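Local coordinates for protein TfuB1 (Thermobifida fusca, PDB 6JX3) that binds the leader peptide of a lasso peptide precursor through a PqqD-like domain, probably to recognise it for processing, and also binds zinc, at residues A15-R20 / Q54-G59; M32-G37 / N94-P99. All coordinates share one frame; numbering follows the deposited sequence.

Contact 1 (A15-R20 / Q54-G59). With ZN (zinc ion), chain D.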
ATOM      1  N   ALA A  15      11.593   1.038  12.503  1.00 39.43           N
ATOM      2  CA  ALA A  15      11.674   1.372  11.085  1.00 46.43           C
ATOM      3  C   ALA A  15      11.028   0.317  10.172  1.00 45.67           C
ATOM      4  O   ALA A  15      10.911   0.534   8.967  1.00 47.72           O
ATOM      5  CB  ALA A  15      13.129   1.583  10.680  1.00 38.70           C
ATOM      6  N   GLU A  16      10.611  -0.821  10.726  1.00 37.44           N
ATOM      7  CA  GLU A  16      10.068  -1.892   9.898  1.00 33.97           C
ATOM      8  C   GLU A  16       8.575  -1.686   9.667  1.00 31.37           C
ATOM      9  O   GLU A  16       7.802  -1.507  10.613  1.00 32.96           O
ATOM     10  CB  GLU A  16      10.337  -3.272  10.512  1.00 42.45           C
ATOM     11  CG  GLU A  16       9.726  -3.543  11.884  1.00 55.60           C
ATOM     12  CD  GLU A  16       9.655  -5.034  12.207  1.00 68.67           C
ATOM     13  OE1 GLU A  16       9.188  -5.386  13.312  1.00 69.67           O
ATOM     14  OE2 GLU A  16      10.069  -5.853  11.358  1.00 67.87           O
ATOM     15  N   PHE A  17       8.178  -1.691   8.402  1.00 24.17           N
ATOM     16  CA  PHE A  17       6.763  -1.615   8.057  1.00 20.02           C
ATOM     17  C   PHE A  17       6.118  -2.967   8.330  1.00 17.28           C
ATOM     18  O   PHE A  17       6.630  -4.006   7.905  1.00 19.50           O
ATOM     19  CB  PHE A  17       6.614  -1.226   6.589  1.00 21.90           C
ATOM     20  CG  PHE A  17       5.197  -1.227   6.101  1.00 14.77           C
ATOM     21  CD1 PHE A  17       4.392  -0.122   6.296  1.00 17.07           C
ATOM     22  CD2 PHE A  17       4.682  -2.324   5.439  1.00 18.68           C
ATOM     23  CE1 PHE A  17       3.090  -0.104   5.842  1.00 19.61           C
ATOM     24  CE2 PHE A  17       3.383  -2.319   4.984  1.00 17.69           C
ATOM     25  CZ  PHE A  17       2.587  -1.204   5.183  1.00 16.42           C
ATOM     26  N   ARG A  18       4.991  -2.961   9.045  1.00 17.87           N
ATOM     27  CA  ARG A  18       4.314  -4.207   9.365  1.00 16.25           C
ATOM     28  C   ARG A  18       2.820  -4.002   9.200  1.00 17.11           C
ATOM     29  O   ARG A  18       2.293  -2.947   9.567  1.00 17.74           O
ATOM     30  CB  ARG A  18       4.597  -4.669  10.801  1.00 23.11           C
ATOM     31  CG  ARG A  18       6.022  -5.140  11.045  1.00 38.65           C
ATOM     32  CD  ARG A  18       6.178  -5.696  12.455  1.00 47.31           C
ATOM     33  NE  ARG A  18       5.960  -4.673  13.476  1.00 61.44           N
ATOM     34  CZ  ARG A  18       5.560  -4.930  14.717  1.00 61.28           C
ATOM     35  NH1 ARG A  18       5.328  -6.181  15.098  1.00 58.22           N
ATOM     36  NH2 ARG A  18       5.387  -3.935  15.579  1.00 56.59           N
ATOM     37  N   LEU A  19       2.152  -5.009   8.651  1.00 18.56           N
ATOM     38  CA  LEU A  19       0.699  -5.014   8.659  1.00 17.51           C
ATOM     39  C   LEU A  19       0.186  -5.426  10.033  1.00 20.23           C
ATOM     40  O   LEU A  19       0.846  -6.161  10.770  1.00 20.61           O
ATOM     41  CB  LEU A  19       0.154  -5.968   7.598  1.00 17.43           C
ATOM     42  CG  LEU A  19       0.398  -5.582   6.139  1.00 20.27           C
ATOM     43  CD1 LEU A  19      -0.262  -6.604   5.204  1.00 20.49           C
ATOM     44  CD2 LEU A  19      -0.083  -4.164   5.824  1.00 19.14           C
ATOM     45  N   ARG A  20      -1.009  -4.950  10.370  1.00 12.39           N
ATOM     46  CA  ARG A  20      -1.632  -5.376  11.606  1.00 12.88           C
ATOM     47  C   ARG A  20      -1.913  -6.877  11.528  1.00 15.97           C
ATOM     48  O   ARG A  20      -2.039  -7.437  10.432  1.00 18.17           O
ATOM     49  CB  ARG A  20      -2.913  -4.578  11.864  1.00 15.67           C
ATOM     50  CG  ARG A  20      -2.686  -3.103  12.329  1.00 18.60           C
ATOM     51  CD  ARG A  20      -3.933  -2.515  13.025  1.00 17.21           C
ATOM     52  NE  ARG A  20      -4.502  -3.512  13.926  1.00 22.83           N
ATOM     53  CZ  ARG A  20      -4.136  -3.678  15.193  1.00 24.22           C
ATOM     54  NH1 ARG A  20      -3.234  -2.873  15.750  1.00 21.63           N
ATOM     55  NH2 ARG A  20      -4.680  -4.654  15.909  1.00 28.57           N
ATOM     56  N   GLN A  54       4.275  -4.098  -1.137  1.00 13.27           N
ATOM     57  CA  GLN A  54       5.034  -5.337  -1.291  1.00 15.32           C
ATOM     58  C   GLN A  54       6.512  -5.126  -0.982  1.00 14.27           C
ATOM     59  O   GLN A  54       7.135  -5.953  -0.311  1.00 17.94           O
ATOM     60  CB  GLN A  54       4.855  -5.894  -2.704  1.00 21.81           C
ATOM     61  CG  GLN A  54       3.490  -6.527  -2.921  1.00 24.17           C
ATOM     62  CD  GLN A  54       3.070  -6.523  -4.379  1.00 42.03           C
ATOM     63  OE1 GLN A  54       3.845  -6.145  -5.263  1.00 40.09           O
ATOM     64  NE2 GLN A  54       1.833  -6.936  -4.639  1.00 36.82           N
ATOM     65  N   ARG A  55       7.090  -4.011  -1.437  1.00 14.39           N
ATOM     66  CA  ARG A  55       8.512  -3.799  -1.180  0.96 11.29           C
ATOM     67  C   ARG A  55       8.764  -3.450   0.279  1.00 16.82           C
ATOM     68  O   ARG A  55       9.770  -3.877   0.855  1.00 17.15           O
ATOM     69  CB  ARG A  55       9.055  -2.713  -2.104  1.00 15.68           C
ATOM     70  CG  ARG A  55       9.243  -3.201  -3.536  1.00 24.17           C
ATOM     71  CD  ARG A  55      10.008  -2.190  -4.366  0.73 24.15           C
ATOM     72  NE  ARG A  55      11.214  -1.763  -3.665  0.20 25.17           N
ATOM     73  CZ  ARG A  55      12.449  -2.079  -4.035  0.46 31.47           C
ATOM     74  NH1 ARG A  55      12.661  -2.827  -5.114  0.95 35.40           N
ATOM     75  NH2 ARG A  55      13.473  -1.644  -3.320  1.00 33.24           N
ATOM     76  N   LEU A  56       7.851  -2.701   0.907  1.00 14.20           N
ATOM     77  CA  LEU A  56       8.003  -2.446   2.338  1.00 15.85           C
ATOM     78  C   LEU A  56       7.918  -3.740   3.140  1.00 17.26           C
ATOM     79  O   LEU A  56       8.679  -3.938   4.094  1.00 16.36           O
ATOM     80  CB  LEU A  56       6.954  -1.440   2.810  1.00 16.23           C
ATOM     81  CG  LEU A  56       7.144  -0.018   2.278  1.00 13.98           C
ATOM     82  CD1 LEU A  56       6.002   0.863   2.769  1.00 14.51           C
ATOM     83  CD2 LEU A  56       8.484   0.578   2.696  1.00 16.46           C
ATOM     84  N   LEU A  57       6.999  -4.636   2.767  1.00 14.81           N
ATOM     85  CA  LEU A  57       6.866  -5.893   3.492  1.00 18.25           C
ATOM     86  C   LEU A  57       8.082  -6.781   3.286  1.00 20.17           C
ATOM     87  O   LEU A  57       8.406  -7.590   4.163  1.00 20.47           O
ATOM     88  CB  LEU A  57       5.596  -6.626   3.061  1.00 16.95           C
ATOM     89  CG  LEU A  57       4.312  -5.952   3.550  1.00 18.53           C
ATOM     90  CD1 LEU A  57       3.093  -6.690   3.029  1.00 21.97           C
ATOM     91  CD2 LEU A  57       4.314  -5.868   5.078  1.00 21.42           C
ATOM     92  N   ASP A  58       8.774  -6.629   2.156  1.00 18.08           N
ATOM     93  CA  ASP A  58      10.036  -7.334   1.932  1.00 21.01           C
ATOM     94  C   ASP A  58      11.138  -6.887   2.877  1.00 28.83           C
ATOM     95  O   ASP A  58      12.198  -7.524   2.917  1.00 28.70           O
ATOM     96  CB  ASP A  58      10.523  -7.121   0.504  1.00 18.49           C
ATOM     97  CG  ASP A  58       9.736  -7.896  -0.513  1.00 24.00           C
ATOM     98  OD1 ASP A  58       9.014  -8.858  -0.154  1.00 26.78           O
ATOM     99  OD2 ASP A  58       9.842  -7.519  -1.690  1.00 27.49           O
ATOM    100  N   GLY A  59      10.934  -5.801   3.612  1.00 18.85           N
ATOM    101  CA  GLY A  59      11.958  -5.241   4.463  1.00 22.92           C
ATOM    102  C   GLY A  59      12.723  -4.083   3.863  1.00 23.41           C
ATOM    103  O   GLY A  59      13.688  -3.622   4.476  1.00 24.23           O
TER
HETATM  104 ZN    ZN D 102       9.113  -8.488  -3.027  0.82 27.34          ZN
HETATM  105  O   HOH W   1       8.832  -4.755   6.462  1.00 35.85           O
HETATM  106  O   HOH W   2       8.165  -7.383  -4.695  1.00 28.44           O

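Contact 2 (M32-G37 / N94-P99). With ZN (zinc ion), chain C.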
ATOM      1  N   MET A  32      -4.389  -5.804  -5.879  1.00 29.16           N
ATOM      2  CA  MET A  32      -4.123  -6.246  -4.514  1.00 22.26           C
ATOM      3  C   MET A  32      -5.200  -5.731  -3.575  1.00 23.21           C
ATOM      4  O   MET A  32      -5.561  -4.549  -3.612  1.00 20.10           O
ATOM      5  CB  MET A  32      -2.752  -5.765  -4.044  1.00 22.57           C
ATOM      6  CG  MET A  32      -2.438  -6.073  -2.589  1.00 24.99           C
ATOM      7  SD  MET A  32      -0.693  -5.765  -2.221  1.00 34.71           S
ATOM      8  CE  MET A  32      -0.642  -5.910  -0.445  1.00 32.23           C
ATOM      9  N   VAL A  33      -5.712  -6.622  -2.733  1.00 16.48           N
ATOM     10  CA  VAL A  33      -6.771  -6.316  -1.780  0.55 17.33           C
ATOM     11  C   VAL A  33      -6.286  -6.676  -0.383  1.00 15.34           C
ATOM     12  O   VAL A  33      -5.612  -7.700  -0.203  1.00 18.40           O
ATOM     13  CB  VAL A  33      -8.060  -7.083  -2.140  0.55 17.18           C
ATOM     14  CG1 VAL A  33      -9.151  -6.816  -1.126  0.55 16.06           C
ATOM     15  CG2 VAL A  33      -8.514  -6.714  -3.551  0.55 18.92           C
ATOM     16  N   LEU A  34      -6.620  -5.838   0.602  1.00 13.43           N
ATOM     17  CA  LEU A  34      -6.288  -6.059   2.001  1.00 14.54           C
ATOM     18  C   LEU A  34      -7.591  -6.173   2.768  1.00 15.68           C
ATOM     19  O   LEU A  34      -8.481  -5.338   2.598  1.00 20.40           O
ATOM     20  CB  LEU A  34      -5.460  -4.911   2.586  1.00 14.82           C
ATOM     21  CG  LEU A  34      -4.044  -4.689   2.042  1.00 23.11           C
ATOM     22  CD1 LEU A  34      -3.367  -3.522   2.753  1.00 26.19           C
ATOM     23  CD2 LEU A  34      -3.249  -5.919   2.240  1.00 28.18           C
ATOM     24  N   LEU A  35      -7.700  -7.201   3.593  1.00 14.92           N
ATOM     25  CA  LEU A  35      -8.912  -7.476   4.345  1.00 16.43           C
ATOM     26  C   LEU A  35      -8.596  -7.397   5.823  1.00 15.88           C
ATOM     27  O   LEU A  35      -7.647  -8.034   6.288  1.00 15.63           O
ATOM     28  CB  LEU A  35      -9.464  -8.864   4.002  1.00 16.74           C
ATOM     29  CG  LEU A  35     -10.472  -9.422   5.001  1.00 20.38           C
ATOM     30  CD1 LEU A  35     -11.791  -8.640   4.902  1.00 20.18           C
ATOM     31  CD2 LEU A  35     -10.676 -10.907   4.728  1.00 20.60           C
ATOM     32  N   ASP A  36      -9.395  -6.633   6.564  1.00 13.27           N
ATOM     33  CA  ASP A  36      -9.296  -6.614   8.015  1.00 16.25           C
ATOM     34  C   ASP A  36     -10.266  -7.644   8.575  1.00 16.56           C
ATOM     35  O   ASP A  36     -11.484  -7.462   8.498  1.00 17.64           O
ATOM     36  CB  ASP A  36      -9.600  -5.225   8.558  1.00 15.10           C
ATOM     37  CG  ASP A  36      -9.322  -5.117  10.036  1.00 16.26           C
ATOM     38  OD1 ASP A  36      -9.815  -5.953  10.818  1.00 15.03           O
ATOM     39  OD2 ASP A  36      -8.590  -4.189  10.420  1.00 18.36           O
ATOM     40  N   GLY A  37      -9.721  -8.716   9.149  1.00 15.97           N
ATOM     41  CA  GLY A  37     -10.530  -9.837   9.593  1.00 18.99           C
ATOM     42  C   GLY A  37     -11.370  -9.556  10.813  1.00 22.01           C
ATOM     43  O   GLY A  37     -12.267 -10.347  11.124  1.00 22.86           O
ATOM     44  N   ASN A  94      -6.010   3.936   8.425  1.00 17.77           N
ATOM     45  CA  ASN A  94      -7.156   3.093   8.138  1.00 16.87           C
ATOM     46  C   ASN A  94      -7.034   1.706   8.748  1.00 18.64           C
ATOM     47  O   ASN A  94      -7.872   0.841   8.466  1.00 24.73           O
ATOM     48  CB  ASN A  94      -7.365   3.026   6.632  1.00 18.91           C
ATOM     49  CG  ASN A  94      -7.823   4.348   6.070  1.00 33.07           C
ATOM     50  OD1 ASN A  94      -7.071   5.048   5.389  1.00 32.80           O
ATOM     51  ND2 ASN A  94      -9.052   4.723   6.394  1.00 27.69           N
ATOM     52  N   GLY A  95      -6.036   1.488   9.596  1.00 17.08           N
ATOM     53  CA  GLY A  95      -5.983   0.270  10.383  1.00 18.37           C
ATOM     54  C   GLY A  95      -5.386  -0.926   9.690  1.00 19.46           C
ATOM     55  O   GLY A  95      -5.593  -2.052  10.147  1.00 18.18           O
ATOM     56  N   MET A  96      -4.643  -0.724   8.604  1.00 12.03           N
ATOM     57  CA  MET A  96      -4.001  -1.850   7.945  1.00 13.39           C
ATOM     58  C   MET A  96      -2.563  -2.052   8.389  1.00 14.96           C
ATOM     59  O   MET A  96      -2.076  -3.184   8.382  1.00 15.99           O
ATOM     60  CB  MET A  96      -4.050  -1.660   6.430  1.00 15.64           C
ATOM     61  CG  MET A  96      -5.410  -2.022   5.859  1.00 17.90           C
ATOM     62  SD  MET A  96      -5.619  -1.352   4.214  1.00 26.15           S
ATOM     63  CE  MET A  96      -6.007   0.349   4.613  1.00 22.25           C
ATOM     64  N   ALA A  97      -1.884  -0.982   8.782  1.00 14.19           N
ATOM     65  CA  ALA A  97      -0.483  -1.039   9.169  1.00 17.29           C
ATOM     66  C   ALA A  97      -0.313  -0.628  10.625  1.00 16.67           C
ATOM     67  O   ALA A  97      -1.006   0.272  11.116  1.00 18.38           O
ATOM     68  CB  ALA A  97       0.377  -0.127   8.291  1.00 16.26           C
ATOM     69  N   LEU A  98       0.642  -1.273  11.294  1.00 16.61           N
ATOM     70  CA  LEU A  98       0.966  -0.933  12.673  1.00 17.21           C
ATOM     71  C   LEU A  98       1.714   0.399  12.722  1.00 23.12           C
ATOM     72  O   LEU A  98       2.466   0.727  11.804  1.00 22.19           O
ATOM     73  CB  LEU A  98       1.828  -2.027  13.288  1.00 19.75           C
ATOM     74  CG  LEU A  98       1.115  -3.330  13.653  1.00 20.45           C
ATOM     75  CD1 LEU A  98       2.159  -4.387  13.969  1.00 24.01           C
ATOM     76  CD2 LEU A  98       0.196  -3.112  14.847  1.00 18.66           C
ATOM     77  N   PRO A  99       1.525   1.190  13.791  1.00 29.72           N
ATOM     78  CA  PRO A  99       2.196   2.490  13.913  1.00 31.23           C
ATOM     79  C   PRO A  99       3.718   2.376  14.038  1.00 36.06           C
ATOM     80  O   PRO A  99       4.233   1.291  14.321  1.00 40.42           O
ATOM     81  CB  PRO A  99       1.591   3.079  15.192  1.00 38.10           C
ATOM     82  CG  PRO A  99       1.096   1.899  15.956  1.00 36.34           C
ATOM     83  CD  PRO A  99       0.597   0.948  14.908  1.00 34.31           C
TER
HETATM   84 ZN    ZN C 101      -8.192  -4.091  12.389  1.00 17.05          ZN
HETATM   85  O   HOH W   3      -8.605  -1.816   8.277  1.00 24.56           O
HETATM   86  O   HOH W   4      -7.560  -2.073  12.450  1.00 15.65           O

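Contact 1 (A15-R20 / Q54-G59)
Leu56 O is approached by two partners, the backbone N of Gly59 at 3.0 Å and, at a short 2.5 Å from Leu56 O, a water that is also 2.7 Å from Phe17 O and so probably bridges the two segments where no direct hydrogen bond crosses. Apart from this bridge the contact is apolar. Phe17 enters with CG anti to the backbone N (chi1 175°), which carries its ring toward helix 47-57. Leu56 lies across it at about a right angle: CD1 sits over one face, 4.1 Å from the ring centroid and 17° off the normal, a CH-pi contact, while CB presses on Phe17 CD2. Leu57 comes in at the ring's edge, its CD2 3.6 Å from Phe17 CD2. The other methyl of Leu57, CD1, meets Leu19 CD1 at 4.0 Å, so one branched side chain serves two neighbours. A flat ring suits this place because a face and an edge can each take up a leucine; an alanine here would probably strip the Leu56 methyl of its aromatic partner and open a gap beside Leu57. Val88 and Leu91 of helix 77-93 add to the same apolar cluster, touching Leu56 and Phe17 respectively. Gly59, with positive phi, ends the helix in a Schellman motif, and just before it Asp58 OD2 binds a zinc ion at 1.8 Å. The chemistry is therefore divided: apolar side chains hold segment 15-20 to the last turn of helix 47-57, a water probably links the two backbones, and the metal-binding carboxylate takes no part in the packing.

Contact 2 (M32-G37 / N94-P99)
Leu34 and Met96 meet obliquely, the methionine sulfur set against the leucine's branch: SD lies 3.5 Å from Leu34 CD1 and 3.9 Å from Leu34 CB. With CG anti to the carbonyl carbon (chi1 -79°) and an extended chi2, Met96 brings SD to the leucine, and the bend at chi3 turns CE away from Leu34 CD1; such a pliable, unbranched chain can follow a leucine's contour. Two residues on, Asp36 points from the same face of strand 32-36, as strand alternation requires, but its business is polar. CG, anti to the backbone N (chi1 -172°), carries the carboxylate toward segment 94-99 and the zinc. Asp36 OD2 binds the zinc ion at 2.0 Å, with Glu22 as a further ligand, whereas OD1 accepts the backbone N-H groups of Arg38 and Ser39, which should fix the carboxylate's rotation. OD2 stands near Gly95 O without bonding to it; waters join the segments instead. One donates to both Asp36 OD2 and Asn94 O, and a zinc-bound water donates to Gly95 O at 3.0 Å. Gly95 readily takes positive phi (84°) and, as C-prime residue of a Schellman motif, turns the chain out of helix 77-93. Leu35, directed away, packs on the bound peptide, as do Asn94 and Met96. A three-stranded sheet set against the end of the last helix, with leader peptide alongside, is the arrangement of the PqqD-like RiPP recognition element.

From the N terminus the segments come in the order 15-20, 32-37, 54-59, 94-99, so the two contacts cross: each has one partner within the loop the other closes. Contact 1 shuts a loop of 33 residues that holds the whole three-stranded sheet and the beginning of helix 47-57. Contact 2 shuts a longer one of 56 residues, which takes in all three helices, and returns the C-terminal tail to the central strand. The two are joined directly, since segment 15-20 runs beside 94-99, with probable hydrogen bonds from Arg20 N to Met96 O and from Leu98 N to Arg18 O. The first modelled residues are thereby tied to helix 47-57, and the C-terminal tail to the sheet.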